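Local coordinates for maleylacetate reductase (PDB 3HL0), which probably catalyses the reduction of maleylacetate to 3-oxoadipate with NADH, a step in the breakdown of gamma-resorcylate, at residues 111-116 with 147-152; 32-37 with 87-92; 78-83 with 107-112. One frame throughout, in Å; residues are numbered along the deposited sequence.

How the contacts relate
All three contacts belong to the parallel sheet and flanking helices of the NAD-binding part of this iron-containing alcohol dehydrogenase homologue. Contacts 1 and 3 are buried; contact 2 lies farther out and is partly open to solvent. Contact 1 pairs two strands through three backbone bonds plus the calcium-binding carboxylate of Glu149; contact 2 joins a loop to the start of a strand, chiefly through the carboxylate of Asp89. Strands 113-118 and 90-95 are neighbours, bonded through Ala113 and Val91. Contact 3 has no hydrogen bond between its segments: helix 73-85 packs on the end of helix 97-110 and the following loop, mostly through apolar atoms. Asp111 and Ala112 carry it into contact 1, and Tyr83 reaches contact 2.

Contact 1. Residues 111-116 with 147-152; sequences DAAQIV and LPEVVI. With CA (calcium ion), chain C.
Glu149 divides its carboxylate between a metal and a strand: OE2 binds the calcium ion at 2.4 Å, while OE1 accepts the backbone N-H of Gln114 at 2.8 Å. The setting is a pair of adjacent parallel strands, 113-118 and 150-153, in the Rossmann-like sheet of the NAD-binding part of the protein. OE1 takes the place that regular parallel pairing would give to the carbonyl of Pro148. A turn about the CB-CG bond (chi2 72°) brings the carboxylate back toward Gln114, whose N-H comes from above the carboxylate plane. Five waters complete the metal shell, and they tie it to both segments. Water 4 donates to Ala112 O and to Glu149 OE1 and accepts from Gln114 NE2, an amide also anchored by Ile146 O; Asp111 OD1 receives waters 1 and 2. The amide of Gln114 lies over the Pro148 ring, with OE1 of Gln114 3.6 Å from CG of Pro148. Val116 CG2 presses on Pro148 CB at 3.5 Å, while Ile115 meets Val150 and Ile152 beside helix 25-31. Farther along, regular pairing takes over: Val116 N reaches Val150 O at 2.9 Å, and Ile152 N donates to Val116 O at 2.8 Å.

Contact 2. Residues 32-37 with 87-92; sequences LGLSRA and GADCVV
Asp89 grips the backbone of the loop at Ser35 and Arg36 with both carboxylate oxygens. OD2 accepts from Ser35 N at 2.9 Å through its syn lone pair, and OD1 accepts from Arg36 N, also at 2.9 Å, on the syn side but tilted out of the plane. With CG placed between its own N and carbonyl carbon (chi1 56°), the carboxylate turns back toward the loop. Leu34 lies alongside Asp89, running the opposite way. The main chain answers in return, Asp89 N donating to Arg36 O at 2.8 Å. That carbonyl also receives a CA-H...O contact from Ala88 CA, and a similar one runs from Ala37 CA to Cys90 O. The apolar contacts begin at Leu34, whose CD1 reaches Cys90 CB at 3.7 Å. Ala37, paired with Cys90 as a parallel bridge, rests its CB 3.8 Å from Cys90 SG and 3.7 Å from Val92 CG2. Schellman motifs at Gly33 and Gly87 end the preceding helices 25-31 and 73-85, so both segments come to the sheet from the C-terminal end of a helix. Strand 37-40 pairs on its other side with strand 60-64, strand 90-95 pairs with 113-118, and Tyr83 of helix 73-85 covers Ala88.

Contact 3. Residues 78-83 with 107-112; sequences TAVEAY and ALRTDA
Tyr83 reaches from helix 73-85 to Thr110 and Ala112. The CB heads for segment 107-112, and because CG stands opposite the backbone N (chi1 180°) the ring extends well away from its own helix. At CD2 the ring meets the methyl CG2 of Thr110 at 4.0 Å. One atom farther, CE2 has Thr110 OG1 above it at 3.9 Å, so the hydroxyl lies over one face of the ring. CD1, on the other flank, packs against Val91 of the neighbouring strand, and CE1 comes 3.5 Å from Ala112 CB. Beyond, CZ lies 3.4 Å from Ala112 CB, which approaches obliquely. The tip OH comes still nearer, 3.2 Å from the same Ala112 CB, and stands beside the backbone of Asp89 and Cys90. Helices 73-85 and 97-110 are successive connections of the parallel alpha/beta fold, the first leading into strand 90-95 and the second leading from it to strand 113-118, and here the C-terminal part of the second lies against the side of the first. Thr110 holds its place through an ST turn: OG1 accepts from Ala112 N at 3.0 Å and donates to Ile106 O. Asp111, with positive phi, swings the chain round so that Ala112 faces the tyrosine. Val80 supplies the second point of contact. The side chains of Val80 and Thr110 run past each other in opposite directions, CG1 of Val80 lying 3.7 Å from CG2 of Thr110. Val80 CG2 touches Arg109 CD at 4.0 Å, the two side chains crossing at about a right angle. From CD the Arg109 chain leads away from the valine, and its NH1 is held by Gln132 OE1 and Ala105 O.

Contact 1. Residues 111-116 with 147-152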
# COMPACT_ATOMS: atom_id res chain seq x y z
N ASP A 111 7.18 -23.04 15.94
CA ASP A 111 6.89 -22.73 17.35
C ASP A 111 7.78 -21.60 17.95
O ASP A 111 7.94 -21.52 19.18
CB ASP A 111 6.89 -23.99 18.23
CG ASP A 111 5.78 -23.97 19.28
OD1 ASP A 111 4.69 -23.40 19.01
OD2 ASP A 111 6.00 -24.53 20.37
N ALA A 112 8.32 -20.73 17.10
CA ALA A 112 9.06 -19.54 17.57
C ALA A 112 8.19 -18.79 18.58
O ALA A 112 6.98 -18.61 18.34
CB ALA A 112 9.35 -18.60 16.39
N ALA A 113 8.80 -18.29 19.65
CA ALA A 113 8.08 -17.33 20.49
C ALA A 113 8.00 -16.00 19.71
O ALA A 113 8.91 -15.70 18.92
CB ALA A 113 8.80 -17.13 21.83
N GLN A 114 6.95 -15.22 19.95
CA GLN A 114 6.76 -13.92 19.27
C GLN A 114 6.78 -12.78 20.25
O GLN A 114 6.02 -12.79 21.24
CB GLN A 114 5.40 -13.89 18.58
CG GLN A 114 5.21 -14.97 17.51
CD GLN A 114 3.78 -14.99 17.02
OE1 GLN A 114 3.34 -14.09 16.31
NE2 GLN A 114 3.02 -16.01 17.43
N ILE A 115 7.59 -11.75 19.95
CA ILE A 115 7.50 -10.47 20.62
C ILE A 115 7.04 -9.52 19.51
O ILE A 115 7.74 -9.37 18.51
CB ILE A 115 8.86 -10.04 21.16
CG1 ILE A 115 9.29 -10.97 22.33
CG2 ILE A 115 8.80 -8.58 21.70
CD1 ILE A 115 10.77 -10.80 22.67
N VAL A 116 5.86 -8.94 19.67
CA VAL A 116 5.30 -8.08 18.62
C VAL A 116 5.40 -6.66 19.07
O VAL A 116 5.09 -6.35 20.24
CB VAL A 116 3.82 -8.45 18.33
CG1 VAL A 116 3.28 -7.57 17.15
CG2 VAL A 116 3.73 -9.91 17.96
N LEU A 147 -1.22 -17.13 18.85
CA LEU A 147 -1.28 -15.97 19.78
C LEU A 147 0.12 -15.53 20.23
O LEU A 147 0.86 -16.34 20.82
CB LEU A 147 -2.14 -16.27 21.01
CG LEU A 147 -2.39 -15.09 21.94
CD1 LEU A 147 -3.19 -13.95 21.27
CD2 LEU A 147 -3.11 -15.65 23.16
N PRO A 148 0.50 -14.26 19.94
CA PRO A 148 1.86 -13.84 20.38
C PRO A 148 2.07 -13.83 21.91
O PRO A 148 1.17 -13.45 22.67
CB PRO A 148 2.02 -12.42 19.79
CG PRO A 148 1.11 -12.46 18.58
CD PRO A 148 -0.10 -13.27 19.01
N GLU A 149 3.26 -14.24 22.32
CA GLU A 149 3.62 -14.29 23.73
C GLU A 149 3.72 -12.93 24.39
O GLU A 149 3.34 -12.78 25.55
CB GLU A 149 4.96 -14.98 23.90
CG GLU A 149 4.90 -16.49 23.84
CD GLU A 149 4.64 -17.06 22.45
OE1 GLU A 149 4.83 -16.38 21.41
OE2 GLU A 149 4.19 -18.23 22.37
N VAL A 150 4.32 -11.95 23.70
CA VAL A 150 4.62 -10.68 24.33
C VAL A 150 4.29 -9.56 23.35
O VAL A 150 4.56 -9.70 22.16
CB VAL A 150 6.13 -10.58 24.73
CG1 VAL A 150 6.45 -9.22 25.29
CG2 VAL A 150 6.53 -11.70 25.72
N VAL A 151 3.68 -8.48 23.82
CA VAL A 151 3.46 -7.33 22.94
C VAL A 151 4.06 -6.11 23.63
O VAL A 151 3.86 -5.93 24.84
CB VAL A 151 1.95 -7.08 22.78
CG1 VAL A 151 1.70 -5.88 21.87
CG2 VAL A 151 1.26 -8.31 22.24
N ILE A 152 4.87 -5.34 22.89
CA ILE A 152 5.47 -4.11 23.40
C ILE A 152 4.83 -2.95 22.65
O ILE A 152 5.05 -2.79 21.45
CB ILE A 152 7.01 -4.13 23.20
CG1 ILE A 152 7.59 -5.29 23.98
CG2 ILE A 152 7.65 -2.81 23.65
CD1 ILE A 152 9.13 -5.39 23.79
CA CA C . 3.59 -19.87 20.72
O HOH W 1 3.67 -20.95 18.72
O HOH W 2 3.22 -22.18 21.16
O HOH W 3 5.96 -20.44 21.00
O HOH W 4 4.51 -18.01 19.26
O HOH W 5 1.51 -19.05 20.91

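Contact 2. Residues 32-37 with 87-92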
# COMPACT_ATOMS: atom_id res chain seq x y z
N LEU A 32 11.89 -14.26 28.54
CA LEU A 32 11.47 -15.54 27.97
C LEU A 32 12.53 -16.65 28.05
O LEU A 32 12.28 -17.78 27.62
CB LEU A 32 11.03 -15.36 26.51
CG LEU A 32 9.81 -14.47 26.20
CD1 LEU A 32 9.82 -14.03 24.71
CD2 LEU A 32 8.49 -15.18 26.55
N GLY A 33 13.72 -16.33 28.57
CA GLY A 33 14.84 -17.28 28.57
C GLY A 33 15.42 -17.56 27.19
O GLY A 33 16.02 -18.61 26.96
N LEU A 34 15.24 -16.60 26.27
CA LEU A 34 15.70 -16.72 24.89
C LEU A 34 16.86 -15.76 24.60
O LEU A 34 17.19 -14.90 25.44
CB LEU A 34 14.51 -16.42 23.94
CG LEU A 34 13.31 -17.35 24.16
CD1 LEU A 34 12.15 -16.96 23.25
CD2 LEU A 34 13.67 -18.83 24.01
N SER A 35 17.49 -15.89 23.44
CA SER A 35 18.72 -15.12 23.20
C SER A 35 19.03 -14.76 21.73
O SER A 35 20.03 -14.12 21.46
CB SER A 35 19.93 -15.83 23.86
OG SER A 35 20.28 -17.01 23.16
N ARG A 36 18.17 -15.17 20.79
CA ARG A 36 18.49 -15.05 19.37
C ARG A 36 17.26 -14.65 18.53
O ARG A 36 16.55 -15.50 17.98
CB ARG A 36 19.13 -16.35 18.84
CG ARG A 36 20.53 -16.69 19.44
CD ARG A 36 21.63 -15.71 19.00
NE ARG A 36 22.19 -16.05 17.68
CZ ARG A 36 22.81 -15.19 16.86
NH1 ARG A 36 22.97 -13.91 17.20
NH2 ARG A 36 23.25 -15.61 15.69
N ALA A 37 17.00 -13.36 18.46
CA ALA A 37 15.79 -12.88 17.78
C ALA A 37 15.96 -12.65 16.30
O ALA A 37 16.95 -12.07 15.87
CB ALA A 37 15.31 -11.57 18.42
N GLY A 87 19.65 -19.39 13.41
CA GLY A 87 19.61 -20.03 14.72
C GLY A 87 18.75 -19.26 15.70
O GLY A 87 18.99 -19.29 16.91
N ALA A 88 17.72 -18.59 15.18
CA ALA A 88 16.82 -17.82 16.00
C ALA A 88 15.99 -18.69 16.93
O ALA A 88 15.70 -19.87 16.64
CB ALA A 88 15.91 -16.95 15.10
N ASP A 89 15.59 -18.12 18.06
CA ASP A 89 14.68 -18.82 18.98
C ASP A 89 13.41 -18.01 19.22
O ASP A 89 12.50 -18.42 19.96
CB ASP A 89 15.38 -19.23 20.30
CG ASP A 89 16.02 -18.06 21.03
OD1 ASP A 89 15.81 -16.89 20.63
OD2 ASP A 89 16.77 -18.31 22.02
N CYS A 90 13.31 -16.85 18.54
CA CYS A 90 12.08 -16.07 18.57
C CYS A 90 12.06 -15.09 17.40
O CYS A 90 13.06 -14.90 16.72
CB CYS A 90 11.96 -15.29 19.90
SG CYS A 90 13.35 -14.20 20.32
N VAL A 91 10.89 -14.48 17.18
CA VAL A 91 10.77 -13.42 16.19
C VAL A 91 10.35 -12.16 16.90
O VAL A 91 9.64 -12.22 17.90
CB VAL A 91 9.76 -13.75 15.05
CG1 VAL A 91 10.31 -14.90 14.15
CG2 VAL A 91 8.34 -14.07 15.58
N VAL A 92 10.85 -11.03 16.41
CA VAL A 92 10.43 -9.72 16.92
C VAL A 92 9.79 -9.05 15.71
O VAL A 92 10.46 -8.72 14.77
CB VAL A 92 11.63 -8.90 17.45
CG1 VAL A 92 11.16 -7.50 17.78
CG2 VAL A 92 12.26 -9.57 18.72

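Contact 3. Residues 78-83 with 107-112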
# COMPACT_ATOMS: atom_id res chain seq x y z
N THR A 78 10.47 -18.71 2.83
CA THR A 78 11.75 -18.00 2.82
C THR A 78 12.13 -17.45 4.20
O THR A 78 13.30 -17.53 4.61
CB THR A 78 11.71 -16.88 1.79
OG1 THR A 78 11.48 -17.48 0.51
CG2 THR A 78 13.04 -16.11 1.74
N ALA A 79 11.15 -16.91 4.92
CA ALA A 79 11.42 -16.36 6.25
C ALA A 79 11.77 -17.46 7.24
O ALA A 79 12.61 -17.28 8.12
CB ALA A 79 10.20 -15.57 6.76
N VAL A 80 11.09 -18.60 7.12
CA VAL A 80 11.39 -19.74 7.99
C VAL A 80 12.80 -20.26 7.71
O VAL A 80 13.53 -20.58 8.65
CB VAL A 80 10.32 -20.87 7.84
CG1 VAL A 80 10.75 -22.14 8.57
CG2 VAL A 80 8.97 -20.39 8.38
N GLU A 81 13.19 -20.30 6.44
CA GLU A 81 14.57 -20.65 6.11
C GLU A 81 15.54 -19.64 6.77
O GLU A 81 16.56 -20.05 7.30
CB GLU A 81 14.78 -20.71 4.60
CG GLU A 81 14.05 -21.88 3.97
CD GLU A 81 13.95 -21.79 2.45
OE1 GLU A 81 14.16 -20.69 1.88
OE2 GLU A 81 13.65 -22.84 1.82
N ALA A 82 15.17 -18.36 6.78
CA ALA A 82 16.00 -17.33 7.42
C ALA A 82 16.07 -17.51 8.95
O ALA A 82 17.16 -17.43 9.53
CB ALA A 82 15.48 -15.92 7.05
N TYR A 83 14.92 -17.82 9.56
CA TYR A 83 14.82 -18.13 11.00
C TYR A 83 15.74 -19.29 11.37
O TYR A 83 16.50 -19.24 12.37
CB TYR A 83 13.36 -18.43 11.37
CG TYR A 83 13.09 -18.77 12.81
CD1 TYR A 83 12.78 -17.77 13.74
CD2 TYR A 83 13.12 -20.10 13.26
CE1 TYR A 83 12.51 -18.07 15.07
CE2 TYR A 83 12.86 -20.41 14.58
CZ TYR A 83 12.57 -19.41 15.48
OH TYR A 83 12.32 -19.76 16.78
N ALA A 107 5.77 -18.63 13.47
CA ALA A 107 5.45 -19.36 14.71
C ALA A 107 4.66 -20.65 14.43
O ALA A 107 4.94 -21.70 15.05
CB ALA A 107 4.67 -18.46 15.68
N LEU A 108 3.71 -20.60 13.50
CA LEU A 108 2.94 -21.81 13.15
C LEU A 108 3.84 -22.97 12.72
O LEU A 108 3.55 -24.14 13.00
CB LEU A 108 1.90 -21.51 12.05
CG LEU A 108 1.02 -22.64 11.51
CD1 LEU A 108 0.07 -23.13 12.60
CD2 LEU A 108 0.23 -22.10 10.35
N ARG A 109 4.94 -22.64 12.06
CA ARG A 109 5.77 -23.63 11.41
C ARG A 109 6.97 -24.04 12.25
O ARG A 109 7.57 -25.09 12.02
CB ARG A 109 6.24 -23.07 10.06
CG ARG A 109 5.10 -23.04 9.04
CD ARG A 109 5.39 -22.10 7.91
NE ARG A 109 4.37 -22.23 6.86
CZ ARG A 109 3.22 -21.55 6.83
NH1 ARG A 109 2.90 -20.69 7.78
NH2 ARG A 109 2.37 -21.73 5.83
N THR A 110 7.32 -23.22 13.24
CA THR A 110 8.57 -23.43 13.98
C THR A 110 8.38 -23.39 15.50
O THR A 110 9.34 -23.62 16.26
CB THR A 110 9.57 -22.32 13.68
OG1 THR A 110 9.06 -21.10 14.24
CG2 THR A 110 9.81 -22.12 12.19
N ASP A 111 7.18 -23.04 15.94
CA ASP A 111 6.89 -22.73 17.35
C ASP A 111 7.78 -21.60 17.95
O ASP A 111 7.94 -21.52 19.18
CB ASP A 111 6.89 -23.99 18.23
CG ASP A 111 5.78 -23.97 19.28
OD1 ASP A 111 4.69 -23.40 19.01
OD2 ASP A 111 6.00 -24.53 20.37
N ALA A 112 8.32 -20.73 17.10
CA ALA A 112 9.06 -19.54 17.57
C ALA A 112 8.19 -18.79 18.58
O ALA A 112 6.98 -18.61 18.34
CB ALA A 112 9.35 -18.60 16.39